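Local structure of alpha-acetolactate decarboxylase (Bacillus subtilis subsp. subtilis str. 168, 5XNE) at residues 112-117 with 190-195; 120-125 with 145-150. The protein catalyses the decarboxylation of (2S)-2-acetolactate to (R)-acetoin and carbon dioxide, a step from pyruvate toward (R,R)-butane-2,3-diol. All coordinates share one frame; numbering follows the deposited sequence.

Contact 1: 112-117 with 190-195; sequences IRIDGL and YVLEDC
A classic beta bulge joins the two segments where each segment turns a corner: Glu193 and Asp194 both face Leu117 across a short antiparallel pairing. The carbonyl of Leu117 is gripped twice, Glu193 N lying 2.9 Å from Leu117 O and Asp194 N 3.2 Å from the same oxygen. The Asp194 donor lies in the carbonyl plane, whereas that of Glu193 is tilted 18° from it. In return Leu117 N gives a hydrogen bond to Asp194 O at 2.9 Å, almost in line with the carbonyl bond.

Next to this pair, Gly116 faces Cys195 with only 4.1 Å between Gly116 CA and Cys195 CA. The close approach to Asp194 and Cys195, together with the unusual backbone angles of the corner, leaves room only for a residue without a side chain, and glycine fits.

On the buried side, Ile114 sends one branch to Cys195 and the other to Leu192 and Tyr190. With CG2 anti to the backbone N and CG1 beside it (chi1 -75°), CG2 is pressed against Cys195 in two tight contacts, Ile114 CG2 to Cys195 SG being 3.2 Å and Ile114 CG2 to Cys195 CB 3.4 Å. The other branch reaches tip to tip with Leu192, Ile114 CD1 lying 3.9 Å from Leu192 CD2, and approaches the Tyr190 ring obliquely. Phe95 of helix 92-100 packs on Ile114, Leu192 and Tyr190, a setting for which branched, uncharged side chains are well suited. Arg113 takes the other side of its strand, bridging to Asp115, whose OD1 is also bonded to Thr154.

The classic bulge and the glycine corner thus sit where strand 109-115 passes into 117-124 and strand 184-192 into 195-208.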
loop_
_atom_site.group_PDB
_atom_site.type_symbol
_atom_site.label_atom_id
_atom_site.label_comp_id
_atom_site.label_asym_id
_atom_site.label_seq_id
_atom_site.Cartn_x
_atom_site.Cartn_y
_atom_site.Cartn_z
ATOM N N ILE B 112 -10.636 -11.630 9.232
ATOM C CA ILE B 112 -11.055 -12.984 9.557
ATOM C C ILE B 112 -11.138 -13.184 11.060
ATOM O O ILE B 112 -10.303 -12.700 11.827
ATOM C CB ILE B 112 -10.109 -14.021 8.922
ATOM C CG1 ILE B 112 -10.572 -15.454 9.226
ATOM C CG2 ILE B 112 -8.710 -13.832 9.420
ATOM C CD1 ILE B 112 -9.801 -16.499 8.436
ATOM N N ARG B 113 -12.171 -13.922 11.466
ATOM C CA ARG B 113 -12.458 -14.173 12.860
ATOM C C ARG B 113 -12.817 -15.635 13.061
ATOM O O ARG B 113 -13.606 -16.198 12.303
ATOM C CB ARG B 113 -13.597 -13.274 13.320
ATOM C CG ARG B 113 -13.975 -13.415 14.751
ATOM C CD ARG B 113 -15.089 -12.443 15.051
ATOM N NE ARG B 113 -15.634 -12.689 16.367
ATOM C CZ ARG B 113 -16.456 -11.858 16.989
ATOM N NH1 ARG B 113 -16.790 -10.706 16.412
ATOM N NH2 ARG B 113 -16.917 -12.176 18.190
ATOM N N ILE B 114 -12.209 -16.226 14.077
ATOM C CA ILE B 114 -12.455 -17.601 14.477
ATOM C C ILE B 114 -12.995 -17.565 15.899
ATOM O O ILE B 114 -12.291 -17.117 16.801
ATOM C CB ILE B 114 -11.166 -18.446 14.485
ATOM C CG1 ILE B 114 -10.671 -18.843 13.099
ATOM C CG2 ILE B 114 -11.390 -19.679 15.235
ATOM C CD1 ILE B 114 -9.466 -19.765 13.203
ATOM N N ASP B 115 -14.221 -18.033 16.115
ATOM C CA ASP B 115 -14.777 -18.066 17.462
ATOM C C ASP B 115 -15.056 -19.499 17.867
ATOM O O ASP B 115 -15.792 -20.200 17.187
ATOM C CB ASP B 115 -16.062 -17.254 17.556
ATOM C CG ASP B 115 -15.855 -15.802 17.200
ATOM O OD1 ASP B 115 -15.353 -15.043 18.052
ATOM O OD2 ASP B 115 -16.202 -15.425 16.065
ATOM N N GLY B 116 -14.467 -19.937 18.968
ATOM C CA GLY B 116 -14.726 -21.290 19.424
ATOM C C GLY B 116 -13.697 -21.800 20.402
ATOM O O GLY B 116 -13.197 -21.041 21.233
ATOM N N LEU B 117 -13.389 -23.091 20.297
ATOM C CA LEU B 117 -12.452 -23.737 21.204
ATOM C C LEU B 117 -11.217 -24.216 20.473
ATOM O O LEU B 117 -11.299 -24.859 19.431
ATOM C CB LEU B 117 -13.113 -24.916 21.929
ATOM C CG LEU B 117 -13.896 -24.518 23.179
ATOM C CD1 LEU B 117 -15.161 -23.727 22.839
ATOM C CD2 LEU B 117 -14.214 -25.731 24.054
ATOM N N TYR B 190 -1.622 -22.547 16.094
ATOM C CA TYR B 190 -2.860 -22.933 16.748
ATOM C C TYR B 190 -3.422 -24.226 16.172
ATOM O O TYR B 190 -3.132 -24.588 15.038
ATOM C CB TYR B 190 -3.900 -21.820 16.629
ATOM C CG TYR B 190 -4.165 -21.366 15.215
ATOM C CD1 TYR B 190 -3.352 -20.417 14.606
ATOM C CD2 TYR B 190 -5.233 -21.871 14.492
ATOM C CE1 TYR B 190 -3.595 -19.995 13.322
ATOM C CE2 TYR B 190 -5.489 -21.452 13.200
ATOM C CZ TYR B 190 -4.664 -20.505 12.621
ATOM O OH TYR B 190 -4.902 -20.085 11.338
ATOM N N VAL B 191 -4.217 -24.916 16.983
ATOM C CA VAL B 191 -4.981 -26.068 16.532
ATOM C C VAL B 191 -6.419 -25.866 16.966
ATOM O O VAL B 191 -6.686 -25.644 18.146
ATOM C CB VAL B 191 -4.443 -27.394 17.100
ATOM C CG1 VAL B 191 -5.329 -28.554 16.648
ATOM C CG2 VAL B 191 -3.008 -27.609 16.669
ATOM N N LEU B 192 -7.336 -25.907 16.006
ATOM C CA LEU B 192 -8.749 -25.715 16.283
ATOM C C LEU B 192 -9.338 -27.027 16.764
ATOM O O LEU B 192 -9.049 -28.080 16.204
ATOM C CB LEU B 192 -9.503 -25.228 15.039
ATOM C CG LEU B 192 -8.774 -24.205 14.155
ATOM C CD1 LEU B 192 -9.626 -23.765 12.985
ATOM C CD2 LEU B 192 -8.373 -23.019 14.960
ATOM N N GLU B 193 -10.146 -26.966 17.811
ATOM C CA GLU B 193 -10.920 -28.129 18.209
ATOM C C GLU B 193 -12.234 -28.060 17.446
ATOM O O GLU B 193 -12.615 -28.994 16.740
ATOM C CB GLU B 193 -11.142 -28.159 19.720
ATOM C CG GLU B 193 -11.936 -29.365 20.199
ATOM C CD GLU B 193 -11.641 -29.714 21.641
ATOM O OE1 GLU B 193 -10.755 -29.065 22.240
ATOM O OE2 GLU B 193 -12.292 -30.635 22.181
ATOM N N ASP B 194 -12.912 -26.930 17.587
ATOM C CA ASP B 194 -14.056 -26.596 16.756
ATOM C C ASP B 194 -14.282 -25.091 16.826
ATOM O O ASP B 194 -14.100 -24.477 17.880
ATOM C CB ASP B 194 -15.307 -27.348 17.209
ATOM C CG ASP B 194 -15.728 -26.975 18.615
ATOM O OD1 ASP B 194 -16.466 -25.981 18.767
ATOM O OD2 ASP B 194 -15.320 -27.680 19.565
ATOM N N CYS B 195 -14.677 -24.494 15.709
ATOM C CA CYS B 195 -14.916 -23.057 15.696
ATOM C C CYS B 195 -15.818 -22.631 14.555
ATOM O O CYS B 195 -16.001 -23.361 13.578
ATOM C CB CYS B 195 -13.588 -22.294 15.605
ATOM S SG CYS B 195 -12.774 -22.305 13.961
#

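Contact 2: 120-125 with 145-150; sequences KVQTRT and IFNFDN
Backbone hydrogen bonds knit 120-124 and 145-149 into a regular antiparallel ladder, the strand directions 162° apart. Val121 with Phe148 and Thr123 with Phe146 are the hydrogen-bonded pairs, each bonded in both directions; the shortest link runs from Phe146 N to Thr123 O at 2.7 Å. CA-H...O contacts supplement them, as between Ile145 CA and Thr123 O at 3.2 Å.

One polar side-chain bond crosses the ladder. Gln122 and Asn147, a non-hydrogen-bonded pair, lie side by side and point the same way, and Gln122 NE2 donates to Asn147 OD1 over 2.8 Å. The N-H meets an in-plane lone pair of Asn147 OD1, although the two amides are turned 55° apart. The extended glutamine, with CG anti to the backbone N (chi1 -176°), has the length to carry its amide up to the shorter asparagine, and its CG rests on Ile145 CG2 at 3.7 Å.

Aromatic and hydroxyl groups share the opposite face. Thr125 OG1 stands in the plane of the Phe146 ring, at its edge, 3.5 Å from Phe146 CE1. Thr123 OG1 lies at the edge of the Phe148 ring, near its plane, 3.5 Å from Phe148 CE2, while its hydrogen bond goes to Gly184 O. Val121 CB adds an apolar touch on Phe148 CD2 at 4.3 Å.

Arg124 leads away from the partner strand to a salt bridge with Glu44; its side chain comes within about 4 Å of the zinc ion. The chemistry implies a ladder set by the backbone, with an amide pair suited to the more solvent-accessible face and, on the other, ring edges that may offer weakly positive hydrogens to threonine oxygens.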
loop_
_atom_site.group_PDB
_atom_site.type_symbol
_atom_site.label_atom_id
_atom_site.label_comp_id
_atom_site.label_asym_id
_atom_site.label_seq_id
_atom_site.Cartn_x
_atom_site.Cartn_y
_atom_site.Cartn_z
ATOM N N LYS B 120 -4.907 -25.985 20.908
ATOM C CA LYS B 120 -3.692 -25.250 21.240
ATOM C C LYS B 120 -3.740 -23.855 20.632
ATOM O O LYS B 120 -4.271 -23.670 19.541
ATOM C CB LYS B 120 -2.439 -25.965 20.730
ATOM C CG LYS B 120 -2.256 -27.398 21.211
ATOM C CD LYS B 120 -0.973 -27.996 20.644
ATOM C CE LYS B 120 -1.122 -29.494 20.384
ATOM N NZ LYS B 120 -2.470 -29.840 19.836
ATOM N N VAL B 121 -3.203 -22.880 21.357
ATOM C CA VAL B 121 -2.836 -21.588 20.772
ATOM C C VAL B 121 -1.485 -21.206 21.343
ATOM O O VAL B 121 -1.282 -21.282 22.560
ATOM C CB VAL B 121 -3.848 -20.453 21.082
ATOM C CG1 VAL B 121 -3.455 -19.172 20.330
ATOM C CG2 VAL B 121 -5.258 -20.847 20.719
ATOM N N GLN B 122 -0.553 -20.815 20.484
ATOM C CA GLN B 122 0.692 -20.247 20.968
ATOM C C GLN B 122 0.754 -18.785 20.589
ATOM O O GLN B 122 0.539 -18.430 19.432
ATOM C CB GLN B 122 1.913 -20.962 20.413
ATOM C CG GLN B 122 3.193 -20.420 21.019
ATOM C CD GLN B 122 4.428 -21.124 20.518
ATOM O OE1 GLN B 122 4.894 -20.875 19.403
ATOM N NE2 GLN B 122 4.964 -22.020 21.337
ATOM N N THR B 123 1.048 -17.946 21.571
ATOM C CA THR B 123 1.147 -16.514 21.334
ATOM C C THR B 123 2.418 -15.917 21.889
ATOM O O THR B 123 3.123 -16.535 22.689
ATOM C CB THR B 123 -0.016 -15.745 21.975
ATOM O OG1 THR B 123 0.116 -15.787 23.405
ATOM C CG2 THR B 123 -1.370 -16.329 21.552
ATOM N N ARG B 124 2.683 -14.692 21.451
ATOM C CA ARG B 124 3.630 -13.793 22.097
ATOM C C ARG B 124 2.936 -12.494 22.484
ATOM O O ARG B 124 1.898 -12.140 21.920
ATOM C CB ARG B 124 4.804 -13.456 21.184
ATOM C CG ARG B 124 4.386 -12.673 19.935
ATOM C CD ARG B 124 4.924 -11.236 19.957
ATOM N NE ARG B 124 4.310 -10.416 18.916
ATOM C CZ ARG B 124 4.891 -10.233 17.739
ATOM N NH1 ARG B 124 6.088 -10.801 17.533
ATOM N NH2 ARG B 124 4.315 -9.484 16.793
ATOM N N THR B 125 3.519 -11.764 23.427
ATOM C CA THR B 125 3.102 -10.386 23.665
ATOM C C THR B 125 4.345 -9.519 23.690
ATOM O O THR B 125 5.195 -9.678 24.564
ATOM C CB THR B 125 2.332 -10.204 24.983
ATOM O OG1 THR B 125 3.150 -10.644 26.079
ATOM C CG2 THR B 125 1.024 -10.989 24.974
ATOM N N ILE B 145 6.362 -15.807 25.568
ATOM C CA ILE B 145 5.591 -16.693 24.711
ATOM C C ILE B 145 4.650 -17.499 25.584
ATOM O O ILE B 145 5.051 -18.033 26.619
ATOM C CB ILE B 145 6.500 -17.624 23.889
ATOM C CG1 ILE B 145 7.448 -16.795 23.018
ATOM C CG2 ILE B 145 5.669 -18.570 23.025
ATOM C CD1 ILE B 145 8.348 -17.631 22.117
ATOM N N PHE B 146 3.388 -17.569 25.183
ATOM C CA PHE B 146 2.392 -18.278 25.970
ATOM C C PHE B 146 1.862 -19.475 25.202
ATOM O O PHE B 146 1.703 -19.431 23.978
ATOM C CB PHE B 146 1.240 -17.347 26.356
ATOM C CG PHE B 146 1.670 -16.135 27.131
ATOM C CD1 PHE B 146 2.057 -14.972 26.476
ATOM C CD2 PHE B 146 1.679 -16.150 28.520
ATOM C CE1 PHE B 146 2.452 -13.853 27.191
ATOM C CE2 PHE B 146 2.071 -15.037 29.241
ATOM C CZ PHE B 146 2.457 -13.887 28.580
ATOM N N ASN B 147 1.597 -20.557 25.926
ATOM C CA ASN B 147 0.934 -21.713 25.333
ATOM C C ASN B 147 -0.379 -21.989 26.052
ATOM O O ASN B 147 -0.411 -22.157 27.267
ATOM C CB ASN B 147 1.841 -22.942 25.377
ATOM C CG ASN B 147 3.122 -22.745 24.594
ATOM O OD1 ASN B 147 3.125 -22.803 23.364
ATOM N ND2 ASN B 147 4.222 -22.511 25.304
ATOM N N PHE B 148 -1.470 -22.003 25.301
ATOM C CA PHE B 148 -2.780 -22.259 25.873
ATOM C C PHE B 148 -3.285 -23.608 25.387
ATOM O O PHE B 148 -3.020 -24.006 24.251
ATOM C CB PHE B 148 -3.758 -21.142 25.506
ATOM C CG PHE B 148 -3.270 -19.773 25.874
ATOM C CD1 PHE B 148 -3.384 -19.313 27.170
ATOM C CD2 PHE B 148 -2.692 -18.947 24.920
ATOM C CE1 PHE B 148 -2.933 -18.057 27.518
ATOM C CE2 PHE B 148 -2.235 -17.689 25.258
ATOM C CZ PHE B 148 -2.356 -17.240 26.556
ATOM N N ASP B 149 -3.987 -24.318 26.263
ATOM C CA ASP B 149 -4.537 -25.627 25.936
ATOM C C ASP B 149 -6.036 -25.627 26.132
ATOM O O ASP B 149 -6.523 -25.092 27.124
ATOM C CB ASP B 149 -3.912 -26.721 26.803
ATOM C CG ASP B 149 -2.434 -26.894 26.551
ATOM O OD1 ASP B 149 -2.070 -27.454 25.493
ATOM O OD2 ASP B 149 -1.634 -26.479 27.418
ATOM N N ASN B 150 -6.755 -26.231 25.186
ATOM C CA ASN B 150 -8.206 -26.362 25.260
ATOM C C ASN B 150 -8.879 -25.107 25.795
ATOM O O ASN B 150 -9.530 -25.124 26.833
ATOM C CB ASN B 150 -8.580 -27.576 26.109
ATOM C CG ASN B 150 -8.301 -28.876 25.396
ATOM O OD1 ASN B 150 -9.095 -29.319 24.567
ATOM N ND2 ASN B 150 -7.159 -29.486 25.696
#

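Overall arrangement
After the N-terminal strands and helix 92-100, the chain forms strand 109-115, turns at Gly116 and runs on as strand 117-124. After some twenty residues that include helix 136-139, strand 145-149 returns beside it and closes contact 2. Strands 151-160 and 171-178 follow before strand 184-192 brings in the second half of contact 1, so contact 2 is nested inside the larger loop that contact 1 closes. Strand 117-124 lies between 145-149 and 184-192, and Val191 N, 2.8 Å from Lys120 O in a probable hydrogen bond, joins the two sites, whose centres are about 13 Å apart. Contact 1 ties the turn 115-117 to the turn 193-195; contact 2 adds strand 145-149 alongside.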